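Local coordinates for protein carbonic anhydrase (Neosartorya fumigata, PDB 6LAC) that probably catalyses the reversible hydration of carbon dioxide to hydrogencarbonate at a zinc ion, as a member of the beta-class carbonic anhydrases, at residues I32-S37 with Y90-A95; I81-I86 with Q160-G165; L134-V139 with G165-K170. The protein carries 1 engineered substitution. All blocks are in the same frame, centred on the assembly; numbering follows the deposited sequence.

Contact 1 (I32-S37 with Y90-A95); sequences IGCSDS and YGCHIA. With ZN (zinc ion), chain C.
The zinc site of the beta-carbonic anhydrase is assembled here, where the end of strand 29-34 and its following type I turn, from Cys34 to Ser37, face the loop after strand 83-89. Cys34 SG and Cys92 SG both bind the zinc ion, which holds the two sulfurs 3.9 Å apart. Asp36 OD1 binds the zinc ion from the turn at 1.9 Å, and His89 NE2 completes the set of four protein ligands. The carboxylate of Asp36 bridges the metal and the facing loop: with CG between the backbone N and the carbonyl carbon (chi1 68°), OD1 meets the zinc while OD2 accepts a hydrogen bond from His93 N at 3.0 Å. That donor comes on the syn side, 32° out of the carboxylate plane. OD2 also lies at the edge of the His93 ring. Each sulfur also accepts a backbone N-H, Asp36 N to Cys34 SG at 3.5 Å and Ala95 N to Cys92 SG at 3.3 Å, both nearly straight. Ile94 CD1 touches Cys34 SG at 4.0 Å. Phe53 of the second subunit packs on Asp36. Two cysteines, one histidine and an aspartate on zinc are the hallmark of the closed, type II beta-carbonic anhydrase site.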
ATOM      1  N   ILE A  32      -3.011   7.543  -1.169  1.00  8.72           N
ATOM      2  CA  ILE A  32      -1.579   7.188  -1.281  1.00  9.41           C
ATOM      3  C   ILE A  32      -0.924   7.521   0.030  1.00  9.81           C
ATOM      4  O   ILE A  32      -0.834   8.692   0.381  1.00 10.60           O
ATOM      5  CB  ILE A  32      -0.914   7.883  -2.444  1.00  9.89           C
ATOM      6  CG1 ILE A  32      -1.599   7.497  -3.752  1.00 10.78           C
ATOM      7  CG2 ILE A  32       0.574   7.587  -2.481  1.00 10.83           C
ATOM      8  CD1 ILE A  32      -1.260   8.385  -4.933  1.00 12.05           C
ATOM      9  N   GLY A  33      -0.530   6.513   0.777  1.00  9.28           N
ATOM     10  CA  GLY A  33       0.077   6.645   2.095  1.00  9.74           C
ATOM     11  C   GLY A  33       1.402   5.915   2.109  1.00  9.82           C
ATOM     12  O   GLY A  33       1.849   5.259   1.153  1.00  9.62           O
ATOM     13  N   CYS A  34       2.074   6.023   3.242  1.00 10.19           N
ATOM     14  CA  CYS A  34       3.426   5.440   3.460  1.00  9.10           C
ATOM     15  C   CYS A  34       3.363   4.129   4.242  1.00  8.43           C
ATOM     16  O   CYS A  34       2.621   3.967   5.218  1.00  8.95           O
ATOM     17  CB  CYS A  34       4.315   6.409   4.203  1.00  9.40           C
ATOM     18  SG  CYS A  34       5.995   5.765   4.459  1.00  9.75           S
ATOM     19  N   SER A  35       4.171   3.184   3.778  1.00  8.76           N
ATOM     20  CA  SER A  35       4.293   1.852   4.406  1.00  9.20           C
ATOM     21  C   SER A  35       4.646   1.891   5.897  1.00  8.84           C
ATOM     22  O   SER A  35       4.239   0.931   6.580  1.00  9.61           O
ATOM     23  CB  SER A  35       5.301   1.064   3.666  1.00  9.75           C
ATOM     24  OG  SER A  35       4.900   0.857   2.308  1.00 10.51           O
ATOM     25  N   ASP A  36       5.381   2.896   6.390  1.00  9.59           N
ATOM     26  CA  ASP A  36       5.730   2.886   7.850  1.00 10.19           C
ATOM     27  C   ASP A  36       4.813   3.808   8.634  1.00 10.33           C
ATOM     28  O   ASP A  36       5.118   4.087   9.803  1.00 11.65           O
ATOM     29  CB  ASP A  36       7.218   3.138   8.098  1.00 10.01           C
ATOM     30  CG  ASP A  36       7.680   4.544   7.756  1.00 10.18           C
ATOM     31  OD1 ASP A  36       6.826   5.463   7.614  1.00 10.89           O
ATOM     32  OD2 ASP A  36       8.882   4.793   7.690  1.00 12.93           O
ATOM     33  N   SER A  37       3.631   4.170   8.147  1.00  9.67           N
ATOM     34  CA  SER A  37       2.748   5.092   8.899  1.00 10.37           C
ATOM     35  C   SER A  37       2.502   4.467  10.279  1.00 10.72           C
ATOM     36  O   SER A  37       2.528   5.183  11.276  1.00 12.27           O
ATOM     37  CB  SER A  37       1.535   5.388   8.112  1.00 10.15           C
ATOM     38  OG  SER A  37       0.693   6.300   8.788  1.00 11.48           O
ATOM     39  N   TYR A  90       3.894  12.445  10.097  1.00 11.63           N
ATOM     40  CA  TYR A  90       5.004  12.788  11.010  1.00 12.96           C
ATOM     41  C   TYR A  90       5.595  11.533  11.661  1.00 12.68           C
ATOM     42  O   TYR A  90       4.852  10.644  12.065  1.00 13.47           O
ATOM     43  CB  TYR A  90       4.577  13.846  12.014  1.00 12.83           C
ATOM     44  CG  TYR A  90       4.122  15.146  11.380  1.00 12.62           C
ATOM     45  CD1 TYR A  90       4.972  15.916  10.598  1.00 14.08           C
ATOM     46  CD2 TYR A  90       2.857  15.632  11.611  1.00 15.06           C
ATOM     47  CE1 TYR A  90       4.544  17.100  10.008  1.00 13.75           C
ATOM     48  CE2 TYR A  90       2.404  16.808  11.033  1.00 15.87           C
ATOM     49  CZ  TYR A  90       3.259  17.554  10.263  1.00 14.47           C
ATOM     50  OH  TYR A  90       2.769  18.740   9.746  1.00 17.08           O
ATOM     51  N   GLY A  91       6.912  11.542  11.788  1.00 12.17           N
ATOM     52  CA  GLY A  91       7.662  10.407  12.336  1.00 13.27           C
ATOM     53  C   GLY A  91       8.116   9.418  11.304  1.00 14.20           C
ATOM     54  O   GLY A  91       8.719   8.388  11.658  1.00 16.37           O
ATOM     55  N   CYS A  92       7.769   9.624  10.036  1.00 12.48           N
ATOM     56  CA  CYS A  92       8.229   8.790   8.902  1.00 12.56           C
ATOM     57  C   CYS A  92       9.714   8.496   9.022  1.00 13.03           C
ATOM     58  O   CYS A  92      10.502   9.402   9.206  1.00 15.16           O
ATOM     59  CB  CYS A  92       7.927   9.564   7.630  1.00 11.55           C
ATOM     60  SG  CYS A  92       8.129   8.569   6.123  1.00 11.43           S
ATOM     61  N   HIS A  93      10.133   7.252   8.872  1.00 13.81           N
ATOM     62  CA  HIS A  93      11.553   6.863   8.860  1.00 16.18           C
ATOM     63  C   HIS A  93      12.106   6.979   7.462  1.00 16.24           C
ATOM     64  O   HIS A  93      13.329   7.137   7.250  1.00 23.30           O
ATOM     65  CB  HIS A  93      11.758   5.457   9.441  1.00 18.66           C
ATOM     66  CG  HIS A  93      11.347   5.371  10.855  1.00 22.41           C
ATOM     67  ND1 HIS A  93      12.146   5.757  11.910  1.00 33.92           N
ATOM     68  CD2 HIS A  93      10.182   4.985  11.402  1.00 30.87           C
ATOM     69  CE1 HIS A  93      11.483   5.595  13.045  1.00 30.95           C
ATOM     70  NE2 HIS A  93      10.288   5.129  12.763  1.00 35.00           N
ATOM     71  N   ILE A  94      11.253   6.992   6.442  1.00 16.47           N
ATOM     72  CA  ILE A  94      11.726   7.070   5.052  1.00 15.32           C
ATOM     73  C   ILE A  94      11.975   8.546   4.718  1.00 16.30           C
ATOM     74  O   ILE A  94      13.110   8.883   4.239  1.00 19.63           O
ATOM     75  CB  ILE A  94      10.742   6.318   4.130  1.00 15.94           C
ATOM     76  CG1 ILE A  94      10.730   4.821   4.435  1.00 15.47           C
ATOM     77  CG2 ILE A  94      11.057   6.594   2.685  1.00 15.24           C
ATOM     78  CD1 ILE A  94       9.555   4.113   3.843  1.00 16.00           C
ATOM     79  N   ALA A  95      10.998   9.444   4.848  1.00 16.33           N
ATOM     80  CA  ALA A  95      11.196  10.901   4.586  1.00 17.04           C
ATOM     81  C   ALA A  95      11.748  11.553   5.853  1.00 16.99           C
ATOM     82  O   ALA A  95      11.015  12.179   6.595  1.00 15.25           O
ATOM     83  CB  ALA A  95       9.945  11.546   4.069  1.00 16.18           C
TER
HETATM   84 ZN    ZN C 201       6.563   6.882   6.330  1.00 10.25          ZN
HETATM   85  O   HOH W   1       2.859   7.930  11.858  1.00 17.83           O

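Contact 2 (I81-I86 with Q160-G165); sequences IRNIVI and QLNIWG
Asn83 and Trp164 both set CG beside the backbone N, opposite the carbonyl carbon (chi1 -70° and -52°), which swings the amide and the indole toward each other on the same face of the sheet. Trp164 NE1 then donates to Asn83 OD1 at 2.9 Å along an almost straight line; the oxygen sits in the indole plane, while the N-H arrives tilted 21° from the amide carbonyl plane. Val85 CG2 reaches the same indole obliquely, and the ring of Trp21 meets it too. The strands that carry these groups run parallel: Asn162 N donates a hydrogen bond to Arg82 O, Ile84 gives its N to Asn162 O and its O to Trp164 N, and Ile86 N donates to Trp164 O at 2.8 Å. On the other face, Ile84 CD1 touches Leu161 CD1 at 3.8 Å, and Ile163 continues the apolar row, with Leu146 of helix 127-148 covering both isoleucines. At the strand entrance Arg82, bent at chi2, runs alongside Gln160 and stacks its guanidinium on the amide; Gln160 CB lies 3.9 Å above the guanidinium plane. A water joins Ile81 O, Gln160 O and Arg82 NH2. One face is therefore oily and closed by helices, whereas on the other, where Asn83 and Trp164 are partly exposed, the straight NE1 bond and the packing of Val85 and Trp21 probably limit the indole's rotation.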
ATOM      1  N   ILE A  81     -12.120   7.204 -10.494  1.00 14.34           N
ATOM      2  CA  ILE A  81     -11.842   8.007  -9.282  1.00 13.75           C
ATOM      3  C   ILE A  81     -11.579   9.444  -9.694  1.00 13.16           C
ATOM      4  O   ILE A  81     -10.740   9.663 -10.586  1.00 15.55           O
ATOM      5  CB  ILE A  81     -10.694   7.346  -8.497  1.00 13.15           C
ATOM      6  CG1 ILE A  81     -11.244   6.099  -7.820  1.00 13.13           C
ATOM      7  CG2 ILE A  81     -10.079   8.271  -7.467  1.00 11.88           C
ATOM      8  CD1 ILE A  81     -10.258   5.203  -7.087  1.00 13.76           C
ATOM      9  N   ARG A  82     -12.165  10.354  -8.922  1.00 12.90           N
ATOM     10  CA  ARG A  82     -12.068  11.799  -9.182  1.00 13.30           C
ATOM     11  C   ARG A  82     -11.282  12.567  -8.140  1.00 11.93           C
ATOM     12  O   ARG A  82     -11.016  13.767  -8.314  1.00 12.59           O
ATOM     13  CB  ARG A  82     -13.444  12.452  -9.268  1.00 16.07           C
ATOM     14  CG  ARG A  82     -14.388  11.779 -10.251  1.00 20.86           C
ATOM     15  CD  ARG A  82     -13.771  11.554 -11.581  1.00 26.93           C
ATOM     16  NE  ARG A  82     -14.844  11.579 -12.573  1.00 34.16           N
ATOM     17  CZ  ARG A  82     -14.721  11.167 -13.816  1.00 39.82           C
ATOM     18  NH1 ARG A  82     -15.756  11.260 -14.633  1.00 44.88           N
ATOM     19  NH2 ARG A  82     -13.574  10.678 -14.244  1.00 42.62           N
ATOM     20  N   ASN A  83     -10.802  11.845  -7.113  1.00 11.35           N
ATOM     21  CA  ASN A  83     -10.021  12.459  -6.025  1.00 10.99           C
ATOM     22  C   ASN A  83      -8.877  11.512  -5.644  1.00  9.37           C
ATOM     23  O   ASN A  83      -9.125  10.316  -5.436  1.00 10.80           O
ATOM     24  CB  ASN A  83     -10.857  12.765  -4.794  1.00 11.99           C
ATOM     25  CG  ASN A  83     -11.840  13.916  -5.012  1.00 13.13           C
ATOM     26  OD1 ASN A  83     -11.416  15.064  -4.970  1.00 14.40           O
ATOM     27  ND2 ASN A  83     -13.089  13.545  -5.301  1.00 16.54           N
ATOM     28  N   ILE A  84      -7.720  12.104  -5.481  1.00  9.62           N
ATOM     29  CA  ILE A  84      -6.486  11.405  -5.030  1.00  9.27           C
ATOM     30  C   ILE A  84      -6.004  12.162  -3.804  1.00 10.02           C
ATOM     31  O   ILE A  84      -5.931  13.406  -3.897  1.00 10.56           O
ATOM     32  CB  ILE A  84      -5.413  11.386  -6.105  1.00  9.80           C
ATOM     33  CG1 ILE A  84      -5.910  10.634  -7.335  1.00 10.24           C
ATOM     34  CG2 ILE A  84      -4.119  10.753  -5.543  1.00 10.45           C
ATOM     35  CD1 ILE A  84      -4.999  10.678  -8.547  1.00 11.49           C
ATOM     36  N   VAL A  85      -5.696  11.491  -2.712  1.00 10.41           N
ATOM     37  CA  VAL A  85      -5.061  12.131  -1.551  1.00 10.47           C
ATOM     38  C   VAL A  85      -3.668  11.559  -1.432  1.00 10.11           C
ATOM     39  O   VAL A  85      -3.563  10.299  -1.380  1.00 11.20           O
ATOM     40  CB  VAL A  85      -5.894  11.893  -0.289  1.00 10.97           C
ATOM     41  CG1 VAL A  85      -5.183  12.543   0.899  1.00 11.13           C
ATOM     42  CG2 VAL A  85      -7.288  12.451  -0.417  1.00 11.39           C
ATOM     43  N   ILE A  86      -2.642  12.371  -1.327  1.00  9.41           N
ATOM     44  CA  ILE A  86      -1.295  11.926  -0.904  1.00 10.14           C
ATOM     45  C   ILE A  86      -1.143  12.307   0.552  1.00 10.65           C
ATOM     46  O   ILE A  86      -1.202  13.502   0.877  1.00 10.92           O
ATOM     47  CB  ILE A  86      -0.194  12.502  -1.782  1.00 11.39           C
ATOM     48  CG1 ILE A  86      -0.479  12.136  -3.237  1.00 13.57           C
ATOM     49  CG2 ILE A  86       1.187  12.037  -1.306  1.00 12.66           C
ATOM     50  CD1 ILE A  86       0.569  12.560  -4.215  1.00 14.49           C
ATOM     51  N   GLN A 160     -11.936  16.708 -14.148  1.00 12.68           N
ATOM     52  CA  GLN A 160     -12.362  15.373 -13.677  1.00 14.27           C
ATOM     53  C   GLN A 160     -11.430  14.812 -12.601  1.00 14.44           C
ATOM     54  O   GLN A 160     -11.502  13.568 -12.344  1.00 17.29           O
ATOM     55  CB  GLN A 160     -12.466  14.410 -14.854  1.00 15.48           C
ATOM     56  CG  GLN A 160     -13.587  14.821 -15.797  1.00 18.08           C
ATOM     57  CD  GLN A 160     -13.845  13.889 -16.947  1.00 23.58           C
ATOM     58  OE1 GLN A 160     -12.940  13.231 -17.450  1.00 27.08           O
ATOM     59  NE2 GLN A 160     -15.071  13.939 -17.430  1.00 29.89           N
ATOM     60  N   LEU A 161     -10.552  15.587 -12.044  1.00 12.85           N
ATOM     61  CA  LEU A 161      -9.617  15.034 -11.034  1.00 12.63           C
ATOM     62  C   LEU A 161      -9.165  16.152 -10.151  1.00 14.41           C
ATOM     63  O   LEU A 161      -8.870  17.270 -10.649  1.00 16.89           O
ATOM     64  CB  LEU A 161      -8.430  14.439 -11.744  1.00 13.00           C
ATOM     65  CG  LEU A 161      -7.365  13.814 -10.832  1.00 13.30           C
ATOM     66  CD1 LEU A 161      -7.902  12.659 -10.017  1.00 14.28           C
ATOM     67  CD2 LEU A 161      -6.177  13.370 -11.645  1.00 14.38           C
ATOM     68  N   ASN A 162      -9.093  15.906  -8.854  1.00 12.69           N
ATOM     69  CA  ASN A 162      -8.374  16.749  -7.900  1.00 12.13           C
ATOM     70  C   ASN A 162      -7.371  15.884  -7.138  1.00 11.30           C
ATOM     71  O   ASN A 162      -7.758  14.766  -6.776  1.00 12.56           O
ATOM     72  CB  ASN A 162      -9.339  17.444  -6.947  1.00 13.18           C
ATOM     73  CG  ASN A 162     -10.088  18.615  -7.588  1.00 15.04           C
ATOM     74  OD1 ASN A 162      -9.470  19.539  -8.069  1.00 21.67           O
ATOM     75  ND2 ASN A 162     -11.379  18.521  -7.570  1.00 22.92           N
ATOM     76  N   ILE A 163      -6.215  16.456  -6.900  1.00 10.72           N
ATOM     77  CA  ILE A 163      -5.153  15.789  -6.089  1.00 11.22           C
ATOM     78  C   ILE A 163      -4.924  16.648  -4.867  1.00 12.45           C
ATOM     79  O   ILE A 163      -4.737  17.884  -5.016  1.00 12.51           O
ATOM     80  CB  ILE A 163      -3.884  15.563  -6.897  1.00 11.73           C
ATOM     81  CG1 ILE A 163      -4.181  14.818  -8.202  1.00 13.37           C
ATOM     82  CG2 ILE A 163      -2.857  14.800  -6.048  1.00 12.26           C
ATOM     83  CD1 ILE A 163      -2.974  14.498  -9.059  1.00 15.07           C
ATOM     84  N   TRP A 164      -4.933  16.061  -3.685  1.00 11.10           N
ATOM     85  CA  TRP A 164      -4.913  16.768  -2.397  1.00 11.03           C
ATOM     86  C   TRP A 164      -3.675  16.289  -1.642  1.00 11.43           C
ATOM     87  O   TRP A 164      -3.322  15.084  -1.740  1.00 11.98           O
ATOM     88  CB  TRP A 164      -6.168  16.494  -1.605  1.00 11.71           C
ATOM     89  CG  TRP A 164      -7.434  16.747  -2.370  1.00 12.73           C
ATOM     90  CD1 TRP A 164      -8.195  15.817  -2.979  1.00 13.14           C
ATOM     91  CD2 TRP A 164      -8.038  18.036  -2.617  1.00 14.98           C
ATOM     92  NE1 TRP A 164      -9.287  16.411  -3.549  1.00 14.18           N
ATOM     93  CE2 TRP A 164      -9.187  17.766  -3.390  1.00 14.55           C
ATOM     94  CE3 TRP A 164      -7.680  19.365  -2.337  1.00 15.66           C
ATOM     95  CZ2 TRP A 164     -10.047  18.793  -3.819  1.00 16.15           C
ATOM     96  CZ3 TRP A 164      -8.536  20.370  -2.767  1.00 18.01           C
ATOM     97  CH2 TRP A 164      -9.687  20.075  -3.495  1.00 17.29           C
ATOM     98  N   GLY A 165      -3.026  17.123  -0.873  1.00 11.10           N
ATOM     99  CA  GLY A 165      -1.967  16.716   0.057  1.00 11.02           C
ATOM    100  C   GLY A 165      -2.414  16.866   1.474  1.00 11.84           C
ATOM    101  O   GLY A 165      -3.050  17.888   1.835  1.00 12.68           O
TER
HETATM  102  O   HOH W   2     -10.864  11.111 -13.005  1.00 25.33           O
HETATM  103  O   HOH W   3     -12.882  15.793  -8.335  1.00 23.06           O

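Contact 3 (L134-V139 with G165-K170); sequences LVELNV and GMVYDK
Val139 meets the flat peptide between Gly165 and Met166 in strand 162-169. Its CG1 approaches that peptide obliquely, near Met166 N and 3.6 Å from Gly165 CA, while CG2 meets the carbonyl oxygen Met166 O at 3.6 Å. The ring of Tyr168, further along the strand, carries the backbone N of Lys170 over the centre of one face, 3.9 Å above the plane. Glycine at 165 has no side chain to hold the helix off, and the CA atoms of Val139 and Gly165 come within 5.9 Å. Helix 127-148 here packs against the sheet as part of the beta-alpha-beta crossover that carries the chain from strand 83-89 to the parallel strand 162-169; the local helix and strand axes run at 152°, with a closest approach of 8.4 Å. Val167 fits between successive helical turns: CG1, anti to the backbone N (chi1 -174°), touches Val135 CG1 at 3.8 Å, and CG2 touches Val139 CG2 at 4.2 Å. Glu136 crosses Val167 at about a right angle, its CG against CG2, and sends its carboxylate onward, where OE2 bonds the hydroxyl of Tyr90 and OE1 that of Tyr9. Leu178 of the neighbouring strand 174-178 packs against both Val139 and Val167.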
ATOM      1  N   LEU A 134      10.533  17.912   6.158  1.00 14.42           N
ATOM      2  CA  LEU A 134      10.806  17.034   5.027  1.00 14.47           C
ATOM      3  C   LEU A 134       9.563  16.217   4.712  1.00 12.94           C
ATOM      4  O   LEU A 134       9.210  16.055   3.524  1.00 13.41           O
ATOM      5  CB  LEU A 134      11.972  16.130   5.393  1.00 15.70           C
ATOM      6  CG  LEU A 134      12.613  15.430   4.224  1.00 19.01           C
ATOM      7  CD1 LEU A 134      13.208  16.421   3.206  1.00 21.38           C
ATOM      8  CD2 LEU A 134      13.707  14.502   4.756  1.00 19.40           C
ATOM      9  N   VAL A 135       8.838  15.770   5.717  1.00 10.98           N
ATOM     10  CA  VAL A 135       7.555  15.043   5.450  1.00 11.07           C
ATOM     11  C   VAL A 135       6.625  15.946   4.627  1.00 10.79           C
ATOM     12  O   VAL A 135       5.981  15.492   3.677  1.00 10.68           O
ATOM     13  CB  VAL A 135       6.925  14.587   6.762  1.00 11.16           C
ATOM     14  CG1 VAL A 135       5.485  14.222   6.610  1.00 11.62           C
ATOM     15  CG2 VAL A 135       7.695  13.420   7.360  1.00 11.83           C
ATOM     16  N   GLU A 136       6.455  17.187   5.064  1.00 11.33           N
ATOM     17  CA  GLU A 136       5.513  18.132   4.413  1.00 10.92           C
ATOM     18  C   GLU A 136       5.972  18.417   2.996  1.00 11.57           C
ATOM     19  O   GLU A 136       5.137  18.454   2.062  1.00 11.75           O
ATOM     20  CB  GLU A 136       5.436  19.440   5.221  1.00 13.16           C
ATOM     21  CG  GLU A 136       4.857  19.264   6.607  1.00 14.16           C
ATOM     22  CD  GLU A 136       5.084  20.393   7.594  1.00 17.02           C
ATOM     23  OE1 GLU A 136       5.721  21.375   7.175  1.00 18.61           O
ATOM     24  OE2 GLU A 136       4.655  20.248   8.772  1.00 17.29           O
ATOM     25  N   LEU A 137       7.248  18.699   2.823  1.00 11.47           N
ATOM     26  CA  LEU A 137       7.795  19.029   1.506  1.00 12.69           C
ATOM     27  C   LEU A 137       7.596  17.851   0.574  1.00 11.84           C
ATOM     28  O   LEU A 137       7.373  18.033  -0.630  1.00 12.95           O
ATOM     29  CB  LEU A 137       9.258  19.466   1.593  1.00 13.78           C
ATOM     30  CG  LEU A 137       9.476  20.839   2.256  1.00 16.01           C
ATOM     31  CD1 LEU A 137      10.903  20.960   2.714  1.00 17.37           C
ATOM     32  CD2 LEU A 137       9.140  21.961   1.286  1.00 15.82           C
ATOM     33  N   ASN A 138       7.817  16.627   1.056  1.00 11.33           N
ATOM     34  CA  ASN A 138       7.634  15.433   0.206  1.00 10.91           C
ATOM     35  C   ASN A 138       6.174  15.376  -0.259  1.00 10.06           C
ATOM     36  O   ASN A 138       5.939  15.073  -1.418  1.00 11.12           O
ATOM     37  CB  ASN A 138       8.097  14.196   0.946  1.00 10.62           C
ATOM     38  CG  ASN A 138       7.994  12.942   0.137  1.00 11.28           C
ATOM     39  OD1 ASN A 138       8.516  12.902  -0.968  1.00 12.38           O
ATOM     40  ND2 ASN A 138       7.317  11.944   0.719  1.00 13.08           N
ATOM     41  N   VAL A 139       5.232  15.595   0.634  1.00 10.56           N
ATOM     42  CA  VAL A 139       3.795  15.593   0.212  1.00 10.43           C
ATOM     43  C   VAL A 139       3.584  16.647  -0.869  1.00 11.75           C
ATOM     44  O   VAL A 139       3.032  16.309  -1.931  1.00 11.91           O
ATOM     45  CB  VAL A 139       2.841  15.820   1.381  1.00 11.10           C
ATOM     46  CG1 VAL A 139       1.414  15.936   0.869  1.00 11.22           C
ATOM     47  CG2 VAL A 139       2.923  14.680   2.405  1.00 11.09           C
ATOM     48  N   GLY A 165      -3.026  17.123  -0.873  1.00 11.10           N
ATOM     49  CA  GLY A 165      -1.967  16.716   0.057  1.00 11.02           C
ATOM     50  C   GLY A 165      -2.414  16.866   1.474  1.00 11.84           C
ATOM     51  O   GLY A 165      -3.050  17.888   1.835  1.00 12.68           O
ATOM     52  N   MET A 166      -2.053  15.908   2.310  1.00 12.66           N
ATOM     53  CA  MET A 166      -2.235  16.112   3.750  1.00 13.19           C
ATOM     54  C   MET A 166      -1.116  15.432   4.500  1.00 11.84           C
ATOM     55  O   MET A 166      -0.354  14.644   3.929  1.00 11.10           O
ATOM     56  CB  MET A 166      -3.571  15.616   4.212  1.00 16.41           C
ATOM     57  CG  MET A 166      -3.733  14.195   4.008  1.00 15.87           C
ATOM     58  SD  MET A 166      -5.139  13.486   4.918  1.00 20.13           S
ATOM     59  CE  MET A 166      -4.558  13.469   6.616  1.00 24.05           C
ATOM     60  N   VAL A 167      -0.999  15.778   5.776  1.00 11.92           N
ATOM     61  CA  VAL A 167      -0.092  15.074   6.717  1.00 12.10           C
ATOM     62  C   VAL A 167      -0.851  14.634   7.939  1.00 12.81           C
ATOM     63  O   VAL A 167      -1.660  15.401   8.486  1.00 13.83           O
ATOM     64  CB  VAL A 167       1.085  15.946   7.105  1.00 14.35           C
ATOM     65  CG1 VAL A 167       2.069  15.167   7.929  1.00 14.66           C
ATOM     66  CG2 VAL A 167       1.731  16.597   5.930  1.00 17.28           C
ATOM     67  N   TYR A 168      -0.636  13.404   8.330  1.00 12.65           N
ATOM     68  CA  TYR A 168      -1.252  12.804   9.508  1.00 12.70           C
ATOM     69  C   TYR A 168      -0.273  12.869  10.668  1.00 13.84           C
ATOM     70  O   TYR A 168       0.888  12.529  10.540  1.00 12.79           O
ATOM     71  CB  TYR A 168      -1.603  11.375   9.181  1.00 12.85           C
ATOM     72  CG  TYR A 168      -1.881  10.501  10.359  1.00 14.79           C
ATOM     73  CD1 TYR A 168      -2.924  10.745  11.216  1.00 16.39           C
ATOM     74  CD2 TYR A 168      -1.116   9.358  10.574  1.00 15.87           C
ATOM     75  CE1 TYR A 168      -3.154   9.915  12.328  1.00 16.27           C
ATOM     76  CE2 TYR A 168      -1.352   8.489  11.625  1.00 17.24           C
ATOM     77  CZ  TYR A 168      -2.364   8.801  12.512  1.00 15.17           C
ATOM     78  OH  TYR A 168      -2.616   7.928  13.569  1.00 18.83           O
ATOM     79  N   ASP A 169      -0.803  13.308  11.814  1.00 14.49           N
ATOM     80  CA  ASP A 169      -0.022  13.391  13.078  1.00 16.75           C
ATOM     81  C   ASP A 169      -0.585  12.402  14.101  1.00 15.44           C
ATOM     82  O   ASP A 169      -1.701  12.652  14.619  1.00 16.45           O
ATOM     83  CB  ASP A 169      -0.128  14.821  13.610  1.00 16.62           C
ATOM     84  CG  ASP A 169       0.791  15.098  14.781  1.00 21.79           C
ATOM     85  OD1 ASP A 169       1.011  14.164  15.580  1.00 21.46           O
ATOM     86  OD2 ASP A 169       1.296  16.244  14.844  1.00 22.11           O
ATOM     87  N   LYS A 170       0.124  11.302  14.339  1.00 15.68           N
ATOM     88  CA  LYS A 170      -0.381  10.232  15.229  1.00 16.03           C
ATOM     89  C   LYS A 170      -0.368  10.730  16.685  1.00 17.11           C
ATOM     90  O   LYS A 170      -0.983  10.050  17.482  1.00 21.08           O
ATOM     91  CB  LYS A 170       0.379   8.930  15.020  1.00 17.58           C
ATOM     92  CG  LYS A 170       1.839   8.966  15.381  1.00 18.05           C
ATOM     93  CD  LYS A 170       2.498   7.631  15.217  1.00 18.75           C
ATOM     94  CE  LYS A 170       4.003   7.647  15.380  1.00 19.47           C
ATOM     95  NZ  LYS A 170       4.702   8.387  14.310  1.00 21.37           N
TER

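How the contacts relate
Strand 29-34 and its turn come first in the chain, and contact 1 closes the loop from there to residues 90-95, which holds strand 52-57, helix 66-77 and strand 83-89. Contact 2 starts within that loop, at residues 81-86, and ends well beyond it at 160-165, so these two cross. Contact 3 begins after contact 1 has closed; it closes the shorter loop from helix 127-148 through helix 150-157 into strand 162-169, crossing contact 2 and sharing Gly165 with it. Strand 83-89 lies between strands 29-34 and 162-169, taking Ile32 N on Val85 O and Met166 N on Ile86 O. Tyr90, with its N on Tyr168 O and its ring on Val167, links contact 1 to contact 3.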